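Local coordinates for protein Alpha/beta hydrolase (Streptomyces albidoflavus, PDB 6KSU) that probably cyclises non-ribosomal peptides by heterochiral macrolactam formation, as a penicillin-binding-protein-like cyclase of the beta-lactamase family, at residues G55-Y60 with S260-V265; L344-T349 with A369-G374. One frame throughout, in Å; residues are numbered along the deposited sequence.

Both contacts involve the antiparallel sheet of the beta-lactamase-like domain, and their centres lie about 11 Å apart. Interaction 1 joins the outermost strand 56-63 to the start of helix 261-268 and is partly buried, with a carboxylate-hydroxyl hydrogen bond. Interaction 2 lies deeper: strand 344-350 receives a loop that follows helix 355-365, and all four touching residues are buried and aliphatic. The two meet mainly at Ala347, whose CB is 3.3 Å from Ala261 O and 3.8 Å from Leu264 CB; Ala347 faces the helix while Leu344 and Leu346 face the loop, so strand 344-350 is packed on both faces. Chemistry thus follows position, mixed polar and aliphatic at the sheet's margin and purely apolar over an inner strand.

Interaction 1. Residues G55-Y60 with S260-V265; sequences GALSEY and SATDLV
Glu59 and Thr262 are joined by a notably short hydrogen bond, 2.5 Å from Thr262 OG1 to Glu59 OE1, between the edge strand 56-63 and the first turn of helix 261-268. The direction is clear: the threonine hydroxyl donates, and the carboxylate receives it on the anti lone pair of OE1, away from its other oxygen. Glu59 does not aim its CB at the helix; instead CG stands anti to the carbonyl carbon (chi1 -52°) and the chain runs extended beyond it, which carries the carboxylate across to Thr262 at about a right angle. Thr262 CG2 lies 3.3 Å from the same OE1, and Ser50 of the adjacent strand 46-53 is a second hydrogen-bond partner of Thr262 OG1.

Beside this polar pair is a small aliphatic contact. Leu57 CD1 meets Val265 CG1 at 3.9 Å, while its other methyl, CD2, is 4.2 Å from Thr262 CG2. One leucine therefore spans two residues three apart on the helix, Thr262 and Val265. The helix start carries a capping box: Asp263 N donates to Ser260 OG (2.8 Å), and Ser260 N donates to Asp263 OD2 (3.1 Å), approaching from above the carboxylate plane. Arg225 forms a salt bridge with that same OD2.

The axes of 56-60 and 261-265 approach to 9.8 Å and run nearly antiparallel, at 157°. Such packing of a helix against an antiparallel sheet is characteristic of the alpha/beta domain of serine beta-lactamases and penicillin-binding proteins.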
loop_
_atom_site.group_PDB
_atom_site.type_symbol
_atom_site.label_atom_id
_atom_site.label_comp_id
_atom_site.label_asym_id
_atom_site.label_seq_id
_atom_site.Cartn_x
_atom_site.Cartn_y
_atom_site.Cartn_z
ATOM N N GLY A 55 10.073 -23.593 6.102
ATOM C CA GLY A 55 10.756 -23.328 7.349
ATOM C C GLY A 55 12.089 -22.617 7.238
ATOM O O GLY A 55 12.726 -22.374 8.264
ATOM N N ALA A 56 12.548 -22.265 6.042
ATOM C CA ALA A 56 13.849 -21.627 5.955
ATOM C C ALA A 56 13.805 -20.444 5.002
ATOM O O ALA A 56 12.922 -20.327 4.147
ATOM C CB ALA A 56 14.925 -22.623 5.528
ATOM N N LEU A 57 14.800 -19.580 5.148
ATOM C CA LEU A 57 14.850 -18.294 4.481
ATOM C C LEU A 57 15.887 -18.309 3.360
ATOM O O LEU A 57 17.005 -18.802 3.546
ATOM C CB LEU A 57 15.193 -17.207 5.496
ATOM C CG LEU A 57 15.387 -15.789 4.979
ATOM C CD1 LEU A 57 13.997 -15.157 4.727
ATOM C CD2 LEU A 57 16.201 -14.983 5.991
ATOM N N SER A 58 15.508 -17.764 2.202
ATOM C CA SER A 58 16.421 -17.495 1.095
ATOM C C SER A 58 16.551 -15.988 0.961
ATOM O O SER A 58 15.535 -15.286 0.957
ATOM C CB SER A 58 15.908 -18.070 -0.232
ATOM O OG SER A 58 15.961 -19.484 -0.251
ATOM N N GLU A 59 17.783 -15.491 0.832
ATOM C CA GLU A 59 18.040 -14.056 0.730
ATOM C C GLU A 59 18.842 -13.780 -0.529
ATOM O O GLU A 59 20.006 -14.182 -0.630
ATOM C CB GLU A 59 18.794 -13.514 1.947
ATOM C CG GLU A 59 18.205 -13.848 3.299
ATOM C CD GLU A 59 18.915 -13.093 4.417
ATOM O OE1 GLU A 59 18.436 -11.989 4.764
ATOM O OE2 GLU A 59 19.975 -13.577 4.920
ATOM N N TYR A 60 18.233 -13.075 -1.471
ATOM C CA TYR A 60 18.897 -12.702 -2.702
ATOM C C TYR A 60 19.046 -11.192 -2.707
ATOM O O TYR A 60 18.173 -10.477 -2.206
ATOM C CB TYR A 60 18.096 -13.180 -3.901
ATOM C CG TYR A 60 17.632 -14.633 -3.807
ATOM C CD1 TYR A 60 18.467 -15.691 -4.178
ATOM C CD2 TYR A 60 16.354 -14.946 -3.363
ATOM C CE1 TYR A 60 18.037 -17.018 -4.098
ATOM C CE2 TYR A 60 15.919 -16.269 -3.284
ATOM C CZ TYR A 60 16.763 -17.303 -3.661
ATOM O OH TYR A 60 16.313 -18.612 -3.579
ATOM N N SER A 260 14.676 -3.698 4.704
ATOM C CA SER A 260 15.074 -4.717 3.750
ATOM C C SER A 260 13.936 -5.661 3.404
ATOM O O SER A 260 12.970 -5.825 4.149
ATOM C CB SER A 260 16.236 -5.542 4.298
ATOM O OG SER A 260 15.704 -6.603 5.047
ATOM N N ALA A 261 14.110 -6.346 2.280
ATOM C CA ALA A 261 13.238 -7.469 1.953
ATOM C C ALA A 261 13.138 -8.431 3.121
ATOM O O ALA A 261 12.056 -8.924 3.441
ATOM C CB ALA A 261 13.768 -8.206 0.714
ATOM N N THR A 262 14.274 -8.729 3.757
ATOM C CA THR A 262 14.304 -9.720 4.827
ATOM C C THR A 262 13.561 -9.226 6.062
ATOM O O THR A 262 12.904 -10.017 6.750
ATOM C CB THR A 262 15.759 -10.062 5.156
ATOM O OG1 THR A 262 16.280 -10.876 4.106
ATOM C CG2 THR A 262 15.890 -10.828 6.489
ATOM N N ASP A 263 13.666 -7.926 6.362
ATOM C CA ASP A 263 12.870 -7.326 7.437
ATOM C C ASP A 263 11.369 -7.576 7.227
ATOM O O ASP A 263 10.658 -7.964 8.162
ATOM C CB ASP A 263 13.157 -5.808 7.539
ATOM C CG ASP A 263 14.600 -5.492 7.957
ATOM O OD1 ASP A 263 15.281 -6.396 8.507
ATOM O OD2 ASP A 263 15.066 -4.343 7.745
ATOM N N LEU A 264 10.875 -7.376 5.991
ATOM C CA LEU A 264 9.452 -7.537 5.719
ATOM C C LEU A 264 9.019 -8.983 5.866
ATOM O O LEU A 264 7.905 -9.257 6.335
ATOM C CB LEU A 264 9.103 -7.047 4.314
ATOM C CG LEU A 264 9.152 -5.557 3.992
ATOM C CD1 LEU A 264 8.806 -5.353 2.508
ATOM C CD2 LEU A 264 8.192 -4.753 4.859
ATOM N N VAL A 265 9.859 -9.918 5.420
ATOM C CA VAL A 265 9.552 -11.335 5.621
ATOM C C VAL A 265 9.518 -11.659 7.116
ATOM O O VAL A 265 8.650 -12.399 7.592
ATOM C CB VAL A 265 10.568 -12.210 4.856
ATOM C CG1 VAL A 265 10.432 -13.673 5.222
ATOM C CG2 VAL A 265 10.392 -12.026 3.339
#

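Interaction 2. Residues L344-T349 with A369-G374; sequences LALALT and AGLDVG
Leu371 meets two leucines of strand 344-350 at once, one with each of its methyls. CD2 lies 3.4 Å from Leu344 CD1, tighter than ordinary van der Waals contact, and CD1 lies 3.6 Å from Leu346 CD2. The two approaches differ in shape: Leu346 and Leu371 reach toward each other tip to tip, whereas Leu344 comes in at a slant. Leu346 has CG between its backbone N and carbonyl carbon (chi1 65°), a setting from which CD2 also comes within 4.1 Å of Val373 CG2. Leu346 thereby links both loop residues, as Leu371 links both strand residues.

No hydrogen bond crosses between the two segments, and the backbones stay well apart, with CA atoms 9.1 Å apart for Leu344 and Leu371 and 9.5 Å for Leu346 and Val373. The loop does not pair with strand 344-350 as a neighbouring strand would; its aliphatic side chains bridge the gap to the sheet. Val51 of the neighbouring strand 46-53 touches both Leu346 and Leu371, and Trp359 of helix 355-365 packs on Leu346.

Among polar partners outside the two segments, Arg342 forms a salt bridge with Asp372 OD1 and a hydrogen bond with Gly370 O, and Arg53 hydrogen-bonds Ala369 O.

Between the segments themselves, attraction rests on dispersion and burial of aliphatic surface, 159 Å² over both sides; this contact is thus one of apolar packing, while directional bonds to the loop come from arginines outside it.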
loop_
_atom_site.group_PDB
_atom_site.type_symbol
_atom_site.label_atom_id
_atom_site.label_comp_id
_atom_site.label_asym_id
_atom_site.label_seq_id
_atom_site.Cartn_x
_atom_site.Cartn_y
_atom_site.Cartn_z
ATOM N N LEU A 344 4.320 -19.315 3.769
ATOM C CA LEU A 344 5.171 -18.756 2.731
ATOM C C LEU A 344 5.066 -17.237 2.744
ATOM O O LEU A 344 3.959 -16.683 2.750
ATOM C CB LEU A 344 4.782 -19.318 1.368
ATOM C CG LEU A 344 5.660 -19.067 0.148
ATOM C CD1 LEU A 344 5.088 -19.941 -0.929
ATOM C CD2 LEU A 344 5.763 -17.613 -0.344
ATOM N N ALA A 345 6.217 -16.570 2.727
ATOM C CA ALA A 345 6.288 -15.123 2.624
ATOM C C ALA A 345 7.461 -14.751 1.733
ATOM O O ALA A 345 8.525 -15.376 1.792
ATOM C CB ALA A 345 6.443 -14.461 3.992
ATOM N N LEU A 346 7.255 -13.734 0.907
ATOM C CA LEU A 346 8.304 -13.245 0.033
ATOM C C LEU A 346 8.143 -11.744 -0.115
ATOM O O LEU A 346 7.027 -11.216 -0.146
ATOM C CB LEU A 346 8.286 -13.927 -1.336
ATOM C CG LEU A 346 7.154 -13.796 -2.360
ATOM C CD1 LEU A 346 7.244 -12.538 -3.117
ATOM C CD2 LEU A 346 7.323 -14.911 -3.353
ATOM N N ALA A 347 9.260 -11.063 -0.175
ATOM C CA ALA A 347 9.288 -9.618 -0.238
ATOM C C ALA A 347 10.292 -9.237 -1.295
ATOM O O ALA A 347 11.302 -9.923 -1.476
ATOM C CB ALA A 347 9.672 -8.988 1.095
ATOM N N LEU A 348 9.994 -8.160 -2.011
ATOM C CA LEU A 348 10.886 -7.665 -3.046
ATOM C C LEU A 348 11.080 -6.183 -2.800
ATOM O O LEU A 348 10.092 -5.459 -2.610
ATOM C CB LEU A 348 10.298 -7.924 -4.442
ATOM C CG LEU A 348 11.052 -7.362 -5.635
ATOM C CD1 LEU A 348 12.331 -8.107 -5.817
ATOM C CD2 LEU A 348 10.199 -7.383 -6.895
ATOM N N THR A 349 12.342 -5.738 -2.747
ATOM C CA THR A 349 12.637 -4.310 -2.801
ATOM C C THR A 349 13.435 -4.020 -4.065
ATOM O O THR A 349 14.237 -4.846 -4.509
ATOM C CB THR A 349 13.373 -3.796 -1.553
ATOM O OG1 THR A 349 14.623 -4.487 -1.337
ATOM C CG2 THR A 349 12.480 -3.937 -0.313
ATOM N N ALA A 369 9.004 -22.235 -10.321
ATOM C CA ALA A 369 9.609 -22.869 -9.154
ATOM C C ALA A 369 8.576 -23.187 -8.072
ATOM O O ALA A 369 8.944 -23.338 -6.898
ATOM C CB ALA A 369 10.730 -22.000 -8.578
ATOM N N GLY A 370 7.296 -23.303 -8.436
ATOM C CA GLY A 370 6.242 -23.635 -7.494
ATOM C C GLY A 370 5.681 -22.472 -6.699
ATOM O O GLY A 370 4.817 -22.688 -5.832
ATOM N N LEU A 371 6.138 -21.247 -6.965
ATOM C CA LEU A 371 5.693 -20.055 -6.248
ATOM C C LEU A 371 4.682 -19.304 -7.105
ATOM O O LEU A 371 5.012 -18.345 -7.793
ATOM C CB LEU A 371 6.874 -19.156 -5.912
ATOM C CG LEU A 371 7.753 -19.561 -4.744
ATOM C CD1 LEU A 371 8.360 -18.325 -4.117
ATOM C CD2 LEU A 371 6.902 -20.293 -3.757
ATOM N N ASP A 372 3.423 -19.729 -7.021
ATOM C CA ASP A 372 2.345 -19.136 -7.815
ATOM C C ASP A 372 1.631 -18.065 -6.987
ATOM O O ASP A 372 0.558 -18.279 -6.413
ATOM C CB ASP A 372 1.383 -20.222 -8.298
ATOM C CG ASP A 372 1.033 -21.234 -7.209
ATOM O OD1 ASP A 372 1.795 -21.369 -6.218
ATOM O OD2 ASP A 372 -0.027 -21.885 -7.345
ATOM N N VAL A 373 2.246 -16.881 -6.935
ATOM C CA VAL A 373 1.633 -15.776 -6.212
ATOM C C VAL A 373 0.339 -15.386 -6.909
ATOM O O VAL A 373 0.234 -15.450 -8.139
ATOM C CB VAL A 373 2.603 -14.585 -6.130
ATOM C CG1 VAL A 373 2.032 -13.494 -5.220
ATOM C CG2 VAL A 373 3.973 -15.042 -5.664
ATOM N N GLY A 374 -0.662 -14.988 -6.129
ATOM C CA GLY A 374 -1.916 -14.581 -6.735
ATOM C C GLY A 374 -1.736 -13.358 -7.614
ATOM O O GLY A 374 -0.805 -12.568 -7.435
#